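Iron binding protein FbpA (Mannheimia haemolytica, PDB 1SI1) binds ferric iron in the periplasm, probably delivering it to an uptake transporter as other bacterial solute-binding proteins do for their ligands. Local coordinates at residues A[54-59]-A[232-237]; A[227-232]-A[285-290]. All coordinates share one frame; numbering follows the deposited sequence. Where two conformers were deposited one is given.

Interaction 1 of 2, residues A[54-59]-A[232-237]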
loop_
_atom_site.group_PDB
_atom_site.type_symbol
_atom_site.label_atom_id
_atom_site.label_comp_id
_atom_site.label_asym_id
_atom_site.label_seq_id
_atom_site.Cartn_x
_atom_site.Cartn_y
_atom_site.Cartn_z
ATOM N N VAL A 54 -18.926 -5.859 -1.252
ATOM C CA VAL A 54 -17.593 -5.587 -0.730
ATOM C C VAL A 54 -16.827 -4.824 -1.796
ATOM O O VAL A 54 -16.769 -5.251 -2.935
ATOM C CB VAL A 54 -16.846 -6.870 -0.415
ATOM C CG1 VAL A 54 -15.398 -6.572 0.020
ATOM C CG2 VAL A 54 -17.581 -7.667 0.660
ATOM N N LEU A 55 -16.243 -3.706 -1.403
ATOM C CA LEU A 55 -15.384 -2.897 -2.243
ATOM C C LEU A 55 -13.968 -3.154 -1.791
ATOM O O LEU A 55 -13.613 -2.897 -0.645
ATOM C CB LEU A 55 -15.751 -1.431 -2.101
ATOM C CG LEU A 55 -17.241 -1.113 -2.215
ATOM C CD1 LEU A 55 -17.418 0.379 -2.138
ATOM C CD2 LEU A 55 -17.813 -1.659 -3.507
ATOM N N LEU A 56 -13.176 -3.710 -2.682
ATOM C CA LEU A 56 -11.823 -4.094 -2.378
ATOM C C LEU A 56 -10.886 -3.229 -3.168
ATOM O O LEU A 56 -10.976 -3.144 -4.385
ATOM C CB LEU A 56 -11.634 -5.564 -2.731
ATOM C CG LEU A 56 -10.316 -6.225 -2.304
ATOM C CD1 LEU A 56 -10.474 -7.720 -2.089
ATOM C CD2 LEU A 56 -9.202 -5.959 -3.314
ATOM N N THR A 57 -9.998 -2.532 -2.482
ATOM C CA THR A 57 -9.091 -1.665 -3.171
ATOM C C THR A 57 -7.745 -1.606 -2.482
ATOM O O THR A 57 -7.485 -2.325 -1.514
ATOM C CB THR A 57 -9.732 -0.283 -3.376
ATOM O OG1 THR A 57 -8.975 0.462 -4.339
ATOM C CG2 THR A 57 -9.739 0.544 -2.097
ATOM N N VAL A 58 -6.874 -0.800 -3.054
ATOM C CA VAL A 58 -5.487 -0.770 -2.677
ATOM C C VAL A 58 -5.097 0.675 -2.498
ATOM O O VAL A 58 -5.431 1.496 -3.331
ATOM C CB VAL A 58 -4.616 -1.421 -3.781
ATOM C CG1 VAL A 58 -3.155 -1.274 -3.461
ATOM C CG2 VAL A 58 -4.971 -2.897 -3.970
ATOM N N ASP A 59 -4.366 0.934 -1.420
ATOM C CA ASP A 59 -3.813 2.237 -1.042
ATOM C C ASP A 59 -4.825 3.047 -0.253
ATOM O O ASP A 59 -5.997 3.137 -0.619
ATOM C CB ASP A 59 -3.332 3.023 -2.256
ATOM C CG ASP A 59 -2.403 4.157 -1.887
ATOM O OD1 ASP A 59 -2.860 5.203 -1.380
ATOM O OD2 ASP A 59 -1.184 4.090 -2.080
ATOM N N SER A 232 -3.793 -2.522 1.547
ATOM C CA SER A 232 -4.956 -2.843 0.739
ATOM C C SER A 232 -6.057 -3.124 1.721
ATOM O O SER A 232 -5.797 -3.469 2.863
ATOM C CB SER A 232 -4.723 -4.065 -0.132
ATOM O OG SER A 232 -4.967 -5.299 0.556
ATOM N N GLY A 233 -7.293 -2.967 1.300
ATOM C CA GLY A 233 -8.370 -3.201 2.231
ATOM C C GLY A 233 -9.719 -3.290 1.596
ATOM O O GLY A 233 -9.839 -3.416 0.388
ATOM N N VAL A 234 -10.729 -3.207 2.448
ATOM C CA VAL A 234 -12.106 -3.436 2.054
ATOM C C VAL A 234 -13.048 -2.505 2.782
ATOM O O VAL A 234 -12.767 -2.033 3.870
ATOM C CB VAL A 234 -12.560 -4.897 2.319
ATOM C CG1 VAL A 234 -11.945 -5.859 1.313
ATOM C CG2 VAL A 234 -12.240 -5.334 3.761
ATOM N N VAL A 235 -14.178 -2.280 2.142
ATOM C CA VAL A 235 -15.256 -1.464 2.639
ATOM C C VAL A 235 -16.515 -2.230 2.293
ATOM O O VAL A 235 -16.606 -2.845 1.235
ATOM C CB VAL A 235 -15.259 -0.107 1.937
ATOM C CG1 VAL A 235 -16.577 0.640 2.138
ATOM C CG2 VAL A 235 -14.075 0.752 2.409
ATOM N N ILE A 236 -17.487 -2.203 3.189
ATOM C CA ILE A 236 -18.803 -2.737 2.872
ATOM C C ILE A 236 -19.601 -1.609 2.245
ATOM O O ILE A 236 -19.730 -0.552 2.827
ATOM C CB ILE A 236 -19.482 -3.273 4.137
ATOM C CG1 ILE A 236 -18.660 -4.419 4.742
ATOM C CG2 ILE A 236 -20.894 -3.740 3.825
ATOM C CD1 ILE A 236 -18.293 -5.515 3.788
ATOM N N ALA A 237 -20.112 -1.831 1.042
ATOM C CA ALA A 237 -20.823 -0.800 0.303
ATOM C C ALA A 237 -22.071 -0.320 1.031
ATOM O O ALA A 237 -22.776 -1.109 1.671
ATOM C CB ALA A 237 -21.186 -1.306 -1.066
#

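Interaction 2 of 2, residues A[227-232]-A[285-290]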
loop_
_atom_site.group_PDB
_atom_site.type_symbol
_atom_site.label_atom_id
_atom_site.label_comp_id
_atom_site.label_asym_id
_atom_site.label_seq_id
_atom_site.Cartn_x
_atom_site.Cartn_y
_atom_site.Cartn_z
ATOM N N THR A 227 9.650 1.553 9.141
ATOM C CA THR A 227 9.237 1.467 7.763
ATOM C C THR A 227 7.775 1.833 7.602
ATOM O O THR A 227 6.915 1.344 8.315
ATOM C CB THR A 227 9.500 0.039 7.272
ATOM O OG1 THR A 227 10.916 -0.157 7.120
ATOM C CG2 THR A 227 8.932 -0.199 5.879
ATOM N N HIS A 228 7.516 2.724 6.658
ATOM C CA HIS A 228 6.174 3.157 6.302
ATOM C C HIS A 228 5.402 2.001 5.673
ATOM O O HIS A 228 5.921 1.318 4.777
ATOM C CB HIS A 228 6.271 4.354 5.331
ATOM C CG HIS A 228 4.978 4.723 4.676
ATOM N ND1 HIS A 228 3.919 5.261 5.362
ATOM C CD2 HIS A 228 4.586 4.649 3.383
ATOM C CE1 HIS A 228 2.912 5.462 4.530
ATOM N NE2 HIS A 228 3.289 5.093 3.323
ATOM N N LYS A 229 4.182 1.794 6.160
ATOM C CA LYS A 229 3.268 0.845 5.551
ATOM C C LYS A 229 2.022 1.533 5.041
ATOM O O LYS A 229 1.458 2.434 5.680
ATOM C CB LYS A 229 2.874 -0.254 6.530
ATOM C CG LYS A 229 3.931 -1.353 6.689
ATOM C CD LYS A 229 3.437 -2.502 7.567
ATOM C CE LYS A 229 4.259 -3.767 7.369
ATOM N NZ LYS A 229 4.028 -4.697 8.500
ATOM N N ASN A 230 1.592 1.091 3.866
ATOM C CA ASN A 230 0.295 1.434 3.318
ATOM C C ASN A 230 -0.493 0.131 3.263
ATOM O O ASN A 230 0.051 -0.920 3.600
ATOM C CB ASN A 230 0.457 2.069 1.938
ATOM C CG ASN A 230 -0.639 3.042 1.605
ATOM O OD1 ASN A 230 -1.807 2.786 1.861
ATOM N ND2 ASN A 230 -0.267 4.160 1.010
ATOM N N ILE A 231 -1.757 0.181 2.851
ATOM C CA ILE A 231 -2.637 -0.972 2.958
ATOM C C ILE A 231 -3.354 -1.270 1.671
ATOM O O ILE A 231 -3.495 -0.419 0.818
ATOM C CB ILE A 231 -3.708 -0.751 4.044
ATOM C CG1 ILE A 231 -4.486 0.542 3.808
ATOM C CG2 ILE A 231 -3.080 -0.730 5.402
ATOM C CD1 ILE A 231 -5.870 0.549 4.440
ATOM N N SER A 232 -3.793 -2.522 1.547
ATOM C CA SER A 232 -4.956 -2.843 0.739
ATOM C C SER A 232 -6.057 -3.124 1.721
ATOM O O SER A 232 -5.797 -3.469 2.863
ATOM C CB SER A 232 -4.723 -4.065 -0.132
ATOM O OG SER A 232 -4.967 -5.299 0.556
ATOM N N GLY A 285 13.798 -9.730 4.731
ATOM C CA GLY A 285 14.267 -9.373 6.056
ATOM C C GLY A 285 13.126 -8.948 6.955
ATOM O O GLY A 285 12.029 -8.644 6.500
ATOM N N THR A 286 13.388 -8.961 8.253
ATOM C CA THR A 286 12.435 -8.464 9.232
ATOM C C THR A 286 12.864 -7.064 9.632
ATOM O O THR A 286 14.021 -6.679 9.462
ATOM C CB THR A 286 12.359 -9.388 10.448
ATOM O OG1 THR A 286 13.662 -9.537 11.024
ATOM C CG2 THR A 286 11.976 -10.814 10.036
ATOM N N PHE A 287 11.900 -6.299 10.112
ATOM C CA PHE A 287 12.063 -4.870 10.292
ATOM C C PHE A 287 10.983 -4.316 11.209
ATOM O O PHE A 287 9.994 -4.985 11.515
ATOM C CB PHE A 287 12.022 -4.160 8.937
ATOM C CG PHE A 287 10.735 -4.357 8.203
ATOM C CD1 PHE A 287 10.540 -5.475 7.418
ATOM C CD2 PHE A 287 9.713 -3.423 8.310
ATOM C CE1 PHE A 287 9.338 -5.661 6.753
ATOM C CE2 PHE A 287 8.511 -3.608 7.641
ATOM C CZ PHE A 287 8.334 -4.728 6.863
ATOM N N LYS A 288 11.168 -3.072 11.627
ATOM C CA LYS A 288 10.192 -2.375 12.439
ATOM C C LYS A 288 9.260 -1.579 11.537
ATOM O O LYS A 288 9.702 -0.746 10.761
ATOM C CB LYS A 288 10.898 -1.457 13.452
ATOM C CG LYS A 288 9.970 -0.612 14.323
ATOM C CD LYS A 288 10.759 0.335 15.246
ATOM C CE LYS A 288 11.499 1.441 14.477
ATOM N NZ LYS A 288 12.515 2.168 15.308
ATOM N N SER A 289 7.969 -1.857 11.644
ATOM C CA SER A 289 6.967 -1.081 10.937
ATOM C C SER A 289 6.553 0.112 11.775
ATOM O O SER A 289 6.462 0.044 13.004
ATOM C CB SER A 289 5.731 -1.930 10.640
ATOM O OG SER A 289 6.055 -3.041 9.837
ATOM N N ASP A 290 6.275 1.214 11.099
ATOM C CA ASP A 290 5.678 2.381 11.731
ATOM C C ASP A 290 4.367 1.977 12.383
ATOM O O ASP A 290 3.580 1.219 11.792
ATOM C CB ASP A 290 5.433 3.450 10.655
ATOM C CG ASP A 290 5.257 4.840 11.220
ATOM O OD1 ASP A 290 5.376 5.803 10.435
ATOM O OD2 ASP A 290 4.969 5.059 12.417
HETATM O O HOH W 1 4.233 5.454 8.034
#

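Interaction 1 of 2, residues A[54-59]-A[232-237]
In the mixed sheet of this periplasmic binding protein fold, strand 54-58 pairs antiparallel with the C-terminal half of strand 228-236, and every residue of the contact is buried. Leu55 and Val235 form one hydrogen-bonded pair: Leu55 N to Val235 O is 2.8 Å and almost straight (177° at the hydrogen), while Val235 N to Leu55 O, 2.9 Å, is more bent (147°). Thr57 and Gly233 form the next, with Thr57 N to Gly233 O at 3.0 Å and the return bond, Gly233 N to Thr57 O, at 2.9 Å. Val54, Leu56 and Val234 share one face. There Val234 CG1 sits anti to its own carbonyl carbon (chi1 -74°), which lets this one methyl touch both Val54 CG1 (3.8 Å) and Leu56 CG (4.0 Å). Farther along, Val54 CG2 meets Ile236 CD1, and Ile250 of helix 243-253 packs on Val54, Val234 and Ile236. On the other face Leu55 leans its CG on Ala237 CB, and helix 60-67 covers Leu55 and Thr57. Branched valines and isoleucine suit such a strand, filling space close to the backbone. Four backbone bonds thus satisfy buried amides and carbonyls that would otherwise be costly between two apolar layers.

Interaction 2 of 2, residues A[227-232]-A[285-290]
The first torsions of Phe287 and Thr227 help bring them together: Phe287 CG stands between its own backbone N and carbonyl carbon (chi1 61°), swinging the ring to Thr227, whose CG2 lies anti to the backbone N (chi1 -72° for OG1). The two side chains cross at about a right angle. Thr227 CB comes within 3.6 Å of Phe287 CD2, and CG2 reaches CE2 at 3.9 Å. A threonine fits here because CB and CG2 lie obliquely against the ring's CD2-CE2 side while OG1 bonds to Pro221 O.

The backbones are joined by a single bridge between Thr227 and Ser289. Thr227 N donates to Lys288 O (2.8 Å), in the plane of that carbonyl; Asp290 N donates almost straight to Thr227 O (2.9 Å), but from above the carbonyl plane. One residue thus uses both backbone N and O to hold the incoming loop.

Lys229 runs out extended beyond CG, its aliphatic part passing alongside Ser289, and, in one of the two conformers of Ser289, ends with NZ donating to Ser289 OG at 2.9 Å. A long flexible side chain suits this partly exposed place, where CE also approaches Phe287 CZ (4.2 Å). On the other side of the strand, a water links His228 ND1 (2.7 Å) to Asp290 OD1, to which it donates. Since OD1 also bonds to His153 and OD2 to the N of Ile292, the carboxylate is firmly oriented and may polarise the bridging water.

Phe287 also stacks on Phe220 and meets Tyr269 edge-to-face. His228 lies against helices 141-168 and 294-310, and strand 96-108 pairs with strand 228-236; the loop between helices 279-283 and 294-310 is thereby fastened to Thr227 and Lys229, where the chain runs into strand 228-236.

From the N terminus, 54-59 comes first and is paired with 232-237, so interaction 1 closes a loop of 172 residues containing the middle of the chain, including the iron ligands Tyr142, Tyr198 and Tyr199. Interaction 2 starts at 227-232, before that loop is complete, and closes at 285-290 after 52 residues; the two therefore cross rather than nest. Both use strand 228-236 and share Ser232, with their centres about 20 Å apart. They also touch directly, Asp59 N lying 2.8 Å from Ile231 O in a probable hydrogen bond. Together they tie the sheet around strand 54-58 to the loop leading into helix 294-310.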